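Fructose-1,6-bisphosphatase/inositol-1-monophosphatase (Thermotoga maritima, PDB 2P3N) hydrolyses fructose 1,6-bisphosphate, inositol 1-phosphate and several other phosphate monoesters with the help of magnesium ions. Local coordinates at residues A[62-67]-A[76-81]; A[80-85]-A[93-98]. One frame throughout, in Å; residues are numbered along the deposited sequence.

Interaction 1: residues A[62-67]-A[76-81]; sequences IMAEEG and WIIDPI. With MG (magnesium ion), chain E.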
loop_
_atom_site.group_PDB
_atom_site.type_symbol
_atom_site.label_atom_id
_atom_site.label_comp_id
_atom_site.label_asym_id
_atom_site.label_seq_id
_atom_site.Cartn_x
_atom_site.Cartn_y
_atom_site.Cartn_z
ATOM N N ILE A 62 18.722 -5.359 -26.782
ATOM C CA ILE A 62 18.261 -4.440 -25.755
ATOM C C ILE A 62 18.508 -3.006 -26.162
ATOM O O ILE A 62 19.550 -2.673 -26.715
ATOM C CB ILE A 62 18.987 -4.681 -24.402
ATOM C CG1 ILE A 62 18.433 -5.928 -23.716
ATOM C CG2 ILE A 62 18.853 -3.455 -23.512
ATOM C CD1 ILE A 62 18.915 -6.118 -22.307
ATOM N N MET A 63 17.529 -2.158 -25.902
ATOM C CA MET A 63 17.665 -0.747 -26.187
ATOM C C MET A 63 17.225 -0.128 -24.875
ATOM O O MET A 63 16.043 -0.131 -24.542
ATOM C CB MET A 63 16.743 -0.307 -27.321
ATOM C CG MET A 63 17.103 1.059 -27.870
ATOM S SD MET A 63 15.678 2.126 -28.068
ATOM C CE MET A 63 14.893 1.295 -29.419
ATOM N N ALA A 64 18.197 0.365 -24.116
ATOM C CA ALA A 64 17.932 0.963 -22.819
ATOM C C ALA A 64 18.365 2.430 -22.806
ATOM O O ALA A 64 19.430 2.785 -23.326
ATOM C CB ALA A 64 18.660 0.157 -21.717
ATOM N N GLU A 65 17.525 3.281 -22.222
ATOM C CA GLU A 65 17.816 4.705 -22.164
ATOM C C GLU A 65 19.267 5.004 -21.846
ATOM O O GLU A 65 19.981 5.593 -22.645
ATOM C CB GLU A 65 16.933 5.396 -21.128
ATOM C CG GLU A 65 17.448 6.768 -20.769
ATOM C CD GLU A 65 16.400 7.645 -20.163
ATOM O OE1 GLU A 65 15.656 7.151 -19.291
ATOM O OE2 GLU A 65 16.330 8.829 -20.557
ATOM N N GLU A 66 19.696 4.586 -20.666
ATOM C CA GLU A 66 21.047 4.835 -20.220
ATOM C C GLU A 66 22.134 4.025 -20.920
ATOM O O GLU A 66 22.692 3.101 -20.331
ATOM C CB GLU A 66 21.124 4.608 -18.710
ATOM C CG GLU A 66 21.016 5.875 -17.877
ATOM C CD GLU A 66 19.698 6.584 -18.045
ATOM O OE1 GLU A 66 18.672 6.037 -17.597
ATOM O OE2 GLU A 66 19.689 7.688 -18.624
ATOM N N GLY A 67 22.432 4.350 -22.177
ATOM C CA GLY A 67 23.505 3.647 -22.865
ATOM C C GLY A 67 23.281 2.595 -23.938
ATOM O O GLY A 67 23.682 2.800 -25.074
ATOM N N TRP A 76 14.123 -5.555 -26.693
ATOM C CA TRP A 76 13.475 -5.138 -25.451
ATOM C C TRP A 76 13.845 -3.674 -25.188
ATOM O O TRP A 76 15.025 -3.330 -25.088
ATOM C CB TRP A 76 13.961 -5.980 -24.268
ATOM C CG TRP A 76 13.677 -7.455 -24.346
ATOM C CD1 TRP A 76 14.335 -8.385 -25.106
ATOM C CD2 TRP A 76 12.712 -8.185 -23.571
ATOM N NE1 TRP A 76 13.848 -9.647 -24.844
ATOM C CE2 TRP A 76 12.851 -9.552 -23.908
ATOM C CE3 TRP A 76 11.742 -7.814 -22.624
ATOM C CZ2 TRP A 76 12.057 -10.553 -23.326
ATOM C CZ3 TRP A 76 10.951 -8.817 -22.046
ATOM C CH2 TRP A 76 11.118 -10.168 -22.402
ATOM N N ILE A 77 12.849 -2.804 -25.078
ATOM C CA ILE A 77 13.147 -1.402 -24.815
ATOM C C ILE A 77 12.922 -1.095 -23.338
ATOM O O ILE A 77 11.832 -1.291 -22.790
ATOM C CB ILE A 77 12.311 -0.477 -25.702
ATOM C CG1 ILE A 77 12.469 -0.907 -27.168
ATOM C CG2 ILE A 77 12.781 0.949 -25.522
ATOM C CD1 ILE A 77 11.794 0.005 -28.160
ATOM N N ILE A 78 13.974 -0.593 -22.708
ATOM C CA ILE A 78 13.971 -0.329 -21.280
ATOM C C ILE A 78 14.193 1.100 -20.844
ATOM O O ILE A 78 15.077 1.785 -21.340
ATOM C CB ILE A 78 15.079 -1.178 -20.610
ATOM C CG1 ILE A 78 14.841 -2.655 -20.923
ATOM C CG2 ILE A 78 15.155 -0.888 -19.114
ATOM C CD1 ILE A 78 16.083 -3.501 -20.779
ATOM N N ASP A 79 13.368 1.552 -19.916
ATOM C CA ASP A 79 13.568 2.861 -19.335
ATOM C C ASP A 79 13.685 2.544 -17.846
ATOM O O ASP A 79 12.683 2.293 -17.169
ATOM C CB ASP A 79 12.408 3.818 -19.603
ATOM C CG ASP A 79 12.742 5.250 -19.187
ATOM O OD1 ASP A 79 12.145 6.209 -19.724
ATOM O OD2 ASP A 79 13.614 5.416 -18.312
ATOM N N PRO A 80 14.926 2.510 -17.330
ATOM C CA PRO A 80 15.162 2.215 -15.914
ATOM C C PRO A 80 14.365 3.118 -14.961
ATOM O O PRO A 80 13.868 2.654 -13.939
ATOM C CB PRO A 80 16.683 2.370 -15.780
ATOM C CG PRO A 80 17.030 3.373 -16.864
ATOM C CD PRO A 80 16.184 2.883 -18.007
ATOM N N ILE A 81 14.252 4.403 -15.278
ATOM C CA ILE A 81 13.473 5.311 -14.438
ATOM C C ILE A 81 12.854 6.372 -15.308
ATOM O O ILE A 81 13.538 7.293 -15.744
ATOM C CB ILE A 81 14.312 6.053 -13.362
ATOM C CG1 ILE A 81 14.923 5.061 -12.371
ATOM C CG2 ILE A 81 13.412 7.030 -12.618
ATOM C CD1 ILE A 81 15.779 5.693 -11.297
HETATM MG MG MG E . 14.409 7.309 -17.608
HETATM O O HOH W 1 16.146 6.332 -16.535
HETATM O O HOH W 2 13.187 8.633 -18.707
HETATM O O HOH W 3 15.195 9.021 -17.153
#
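Met63 and Ile77 lie side by side on neighbouring parallel strands, pointing the same way, with Met63 CE 3.6 Å from Ile77 CD1. Shortening Ile77 to an alanine removes CD1 and CG2 and would probably leave a gap beside Met63 CE and SD, with the thioether less firmly held. Met63 N donates to Trp76 O and Met63 O accepts from Ile78 N; Glu65 N then donates to Ile78 O (3.0 Å). The start of helix 199-211 packs on Met63 and Ile77, through Pro199 and Trp200 respectively. On the other face, Ile62 CG2 reaches Ile78 CD1; helix 40-56 packs on Ile62 and Ala64, and Leu98 on Ile78. Beyond the strand, Glu65 CB meets Ile78 O and rests 4.1 Å from Pro80 CD. Its CG is anti to the backbone N (chi1 164°), and the extended chain brings Glu65 CD to 3.3 Å from magnesium. Glu65 OE1 binds the ion at 2.1 Å, while its OE2 stays 3.8 Å from magnesium and makes a long, weak ion pair with Lys31. Asp79 OD2 is the neighbouring ligand, 2.9 Å from Glu65 OE1, its carboxylate plane turned 88° from that of Glu65. Ile81 O and three waters bring the ligands to six. Glu66 OE1 accepts from water 1, and its OE2 pairs with Lys31. The close carboxylate oxygens of Glu65 and Asp79 are thus bridged by the cation, whose charge is likely to offset their repulsion.

Interaction 2: residues A[80-85]-A[93-98]; sequences PIDGTI and NFSISL. With MG (magnesium ion), chain E.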
loop_
_atom_site.group_PDB
_atom_site.type_symbol
_atom_site.label_atom_id
_atom_site.label_comp_id
_atom_site.label_asym_id
_atom_site.label_seq_id
_atom_site.Cartn_x
_atom_site.Cartn_y
_atom_site.Cartn_z
ATOM N N PRO A 80 14.926 2.510 -17.330
ATOM C CA PRO A 80 15.162 2.215 -15.914
ATOM C C PRO A 80 14.365 3.118 -14.961
ATOM O O PRO A 80 13.868 2.654 -13.939
ATOM C CB PRO A 80 16.683 2.370 -15.780
ATOM C CG PRO A 80 17.030 3.373 -16.864
ATOM C CD PRO A 80 16.184 2.883 -18.007
ATOM N N ILE A 81 14.252 4.403 -15.278
ATOM C CA ILE A 81 13.473 5.311 -14.438
ATOM C C ILE A 81 12.854 6.372 -15.308
ATOM O O ILE A 81 13.538 7.293 -15.744
ATOM C CB ILE A 81 14.312 6.053 -13.362
ATOM C CG1 ILE A 81 14.923 5.061 -12.371
ATOM C CG2 ILE A 81 13.412 7.030 -12.618
ATOM C CD1 ILE A 81 15.779 5.693 -11.297
ATOM N N ASP A 82 11.561 6.236 -15.575
ATOM C CA ASP A 82 10.869 7.225 -16.383
ATOM C C ASP A 82 10.325 8.263 -15.404
ATOM O O ASP A 82 9.338 8.029 -14.716
ATOM C CB ASP A 82 9.741 6.563 -17.180
ATOM C CG ASP A 82 9.030 7.537 -18.109
ATOM O OD1 ASP A 82 8.145 7.097 -18.876
ATOM O OD2 ASP A 82 9.351 8.743 -18.073
ATOM N N GLY A 83 10.992 9.405 -15.326
ATOM C CA GLY A 83 10.564 10.437 -14.400
ATOM C C GLY A 83 11.642 10.589 -13.341
ATOM O O GLY A 83 11.358 10.672 -12.146
ATOM N N THR A 84 12.892 10.626 -13.798
ATOM C CA THR A 84 14.048 10.746 -12.919
ATOM C C THR A 84 14.029 12.009 -12.052
ATOM O O THR A 84 14.535 12.003 -10.918
ATOM C CB THR A 84 15.358 10.701 -13.738
ATOM O OG1 THR A 84 15.376 9.512 -14.543
ATOM C CG2 THR A 84 16.564 10.695 -12.811
ATOM N N ILE A 85 13.440 13.085 -12.572
ATOM C CA ILE A 85 13.362 14.336 -11.818
ATOM C C ILE A 85 12.459 14.123 -10.614
ATOM O O ILE A 85 12.823 14.446 -9.488
ATOM C CB ILE A 85 12.803 15.478 -12.696
ATOM C CG1 ILE A 85 13.834 15.846 -13.768
ATOM C CG2 ILE A 85 12.439 16.679 -11.833
ATOM C CD1 ILE A 85 13.347 16.847 -14.789
ATOM N N ASN A 93 5.305 10.072 -8.856
ATOM C CA ASN A 93 5.071 9.815 -10.282
ATOM C C ASN A 93 6.287 9.454 -11.125
ATOM O O ASN A 93 6.738 10.228 -11.970
ATOM C CB ASN A 93 4.323 10.983 -10.940
ATOM C CG ASN A 93 2.886 11.085 -10.469
ATOM O OD1 ASN A 93 2.612 11.570 -9.372
ATOM N ND2 ASN A 93 1.963 10.614 -11.289
ATOM N N PHE A 94 6.812 8.264 -10.883
ATOM C CA PHE A 94 7.932 7.760 -11.655
ATOM C C PHE A 94 7.638 6.279 -11.858
ATOM O O PHE A 94 6.876 5.685 -11.090
ATOM C CB PHE A 94 9.261 7.996 -10.925
ATOM C CG PHE A 94 9.421 7.208 -9.668
ATOM C CD1 PHE A 94 10.012 5.948 -9.694
ATOM C CD2 PHE A 94 9.001 7.727 -8.453
ATOM C CE1 PHE A 94 10.185 5.215 -8.526
ATOM C CE2 PHE A 94 9.171 6.994 -7.266
ATOM C CZ PHE A 94 9.764 5.737 -7.309
ATOM N N SER A 95 8.211 5.689 -12.903
ATOM C CA SER A 95 7.972 4.289 -13.197
ATOM C C SER A 95 9.120 3.628 -13.943
ATOM O O SER A 95 10.096 4.281 -14.325
ATOM C CB SER A 95 6.696 4.160 -14.024
ATOM O OG SER A 95 6.734 5.015 -15.154
ATOM N N ILE A 96 8.994 2.316 -14.123
ATOM C CA ILE A 96 9.971 1.520 -14.851
ATOM C C ILE A 96 9.207 1.003 -16.053
ATOM O O ILE A 96 8.093 0.515 -15.920
ATOM C CB ILE A 96 10.458 0.297 -14.060
ATOM C CG1 ILE A 96 10.922 0.702 -12.659
ATOM C CG2 ILE A 96 11.615 -0.348 -14.793
ATOM C CD1 ILE A 96 11.446 -0.499 -11.844
ATOM N N SER A 97 9.795 1.098 -17.231
ATOM C CA SER A 97 9.084 0.639 -18.405
ATOM C C SER A 97 9.852 -0.428 -19.179
ATOM O O SER A 97 11.076 -0.350 -19.335
ATOM C CB SER A 97 8.763 1.833 -19.301
ATOM O OG SER A 97 7.730 1.515 -20.211
ATOM N N LEU A 98 9.112 -1.438 -19.637
ATOM C CA LEU A 98 9.673 -2.546 -20.406
ATOM C C LEU A 98 8.746 -2.961 -21.540
ATOM O O LEU A 98 7.659 -3.484 -21.298
ATOM C CB LEU A 98 9.919 -3.773 -19.512
ATOM C CG LEU A 98 10.629 -4.931 -20.227
ATOM C CD1 LEU A 98 12.023 -4.467 -20.673
ATOM C CD2 LEU A 98 10.764 -6.128 -19.302
HETATM MG MG MG E . 14.409 7.309 -17.608
HETATM O O HOH W 1 16.146 6.332 -16.535
HETATM O O HOH W 3 15.195 9.021 -17.153
HETATM O O HOH W 2 13.187 8.633 -18.707
#
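The Phe94 ring and the Asp82 carboxylate both leave the contact that their own residues make: Phe94 CB lies 3.6 Å from Gly83 O, but chi1 of 67° puts CG between the backbone N and the carbonyl carbon and turns the ring away from residues 80-85. Residues 79-84, Asp-Pro-Ile-Asp-Gly-Thr, form the signature motif of the inositol monophosphatase family, where the chain turns a corner at Pro80 beside the metal site and helix 84-89 follows. The Phe94 ring packs edge-to-face with Phe87 and meets Trp22 at about 50°. Of the Asp82 carboxylate, OD1 accepts from Ala178 N and OD2, weakly, from Ala177 N, at the start of helix 177-185. The backbones of Asp82 and Ser95 form an antiparallel hydrogen-bonded pair. Asp82 N donates to Ser95 O at 2.7 Å with an N-H...O angle of 168°. The return bond, Ser95 N to Asp82 O, is longer at 3.2 Å. Ser176 OG is also hydrogen-bonded to Asp82 O and to Ser95 OG, so one hydroxyl joins both partners. Further along, CG1 and CG2 of Ile96 both lie against Pro80 O. Gly83, the N-cap of helix 84-89, lies where a beta carbon would be pressed against Asn93 O and Phe94 CA. Its lack of a side chain lets the loop come this close, at a turn where, as in relatives, Asp82, Gly83 and Thr84 probably bind substrate. Thr84 OG1 is hydrogen-bonded to Asp42 OD1. It also accepts from water 3 at 2.7 Å, and that water is bound to the magnesium at 1.9 Å.

How the interactions relate
From the N terminus, strand 61-64 runs into the loop carrying Glu65 and Glu66, and the chain returns as strand 74-79, where interaction 1 closes the connection between strands 61-64 and 74-79. The chain then turns a corner at Pro80. Pro80 and Ile81 belong to both contacts, so interaction 2 starts where interaction 1 ends, and the two follow in series without nesting. After helix 84-89, residues 93-98 come back against 80-85 and close the second loop. They also enter the large mixed sheet beside strand 74-79, where Asp79 N probably bonds to Ser97 O. Together the contacts tie sheet edge, sheet interior and helix start to one magnesium ion.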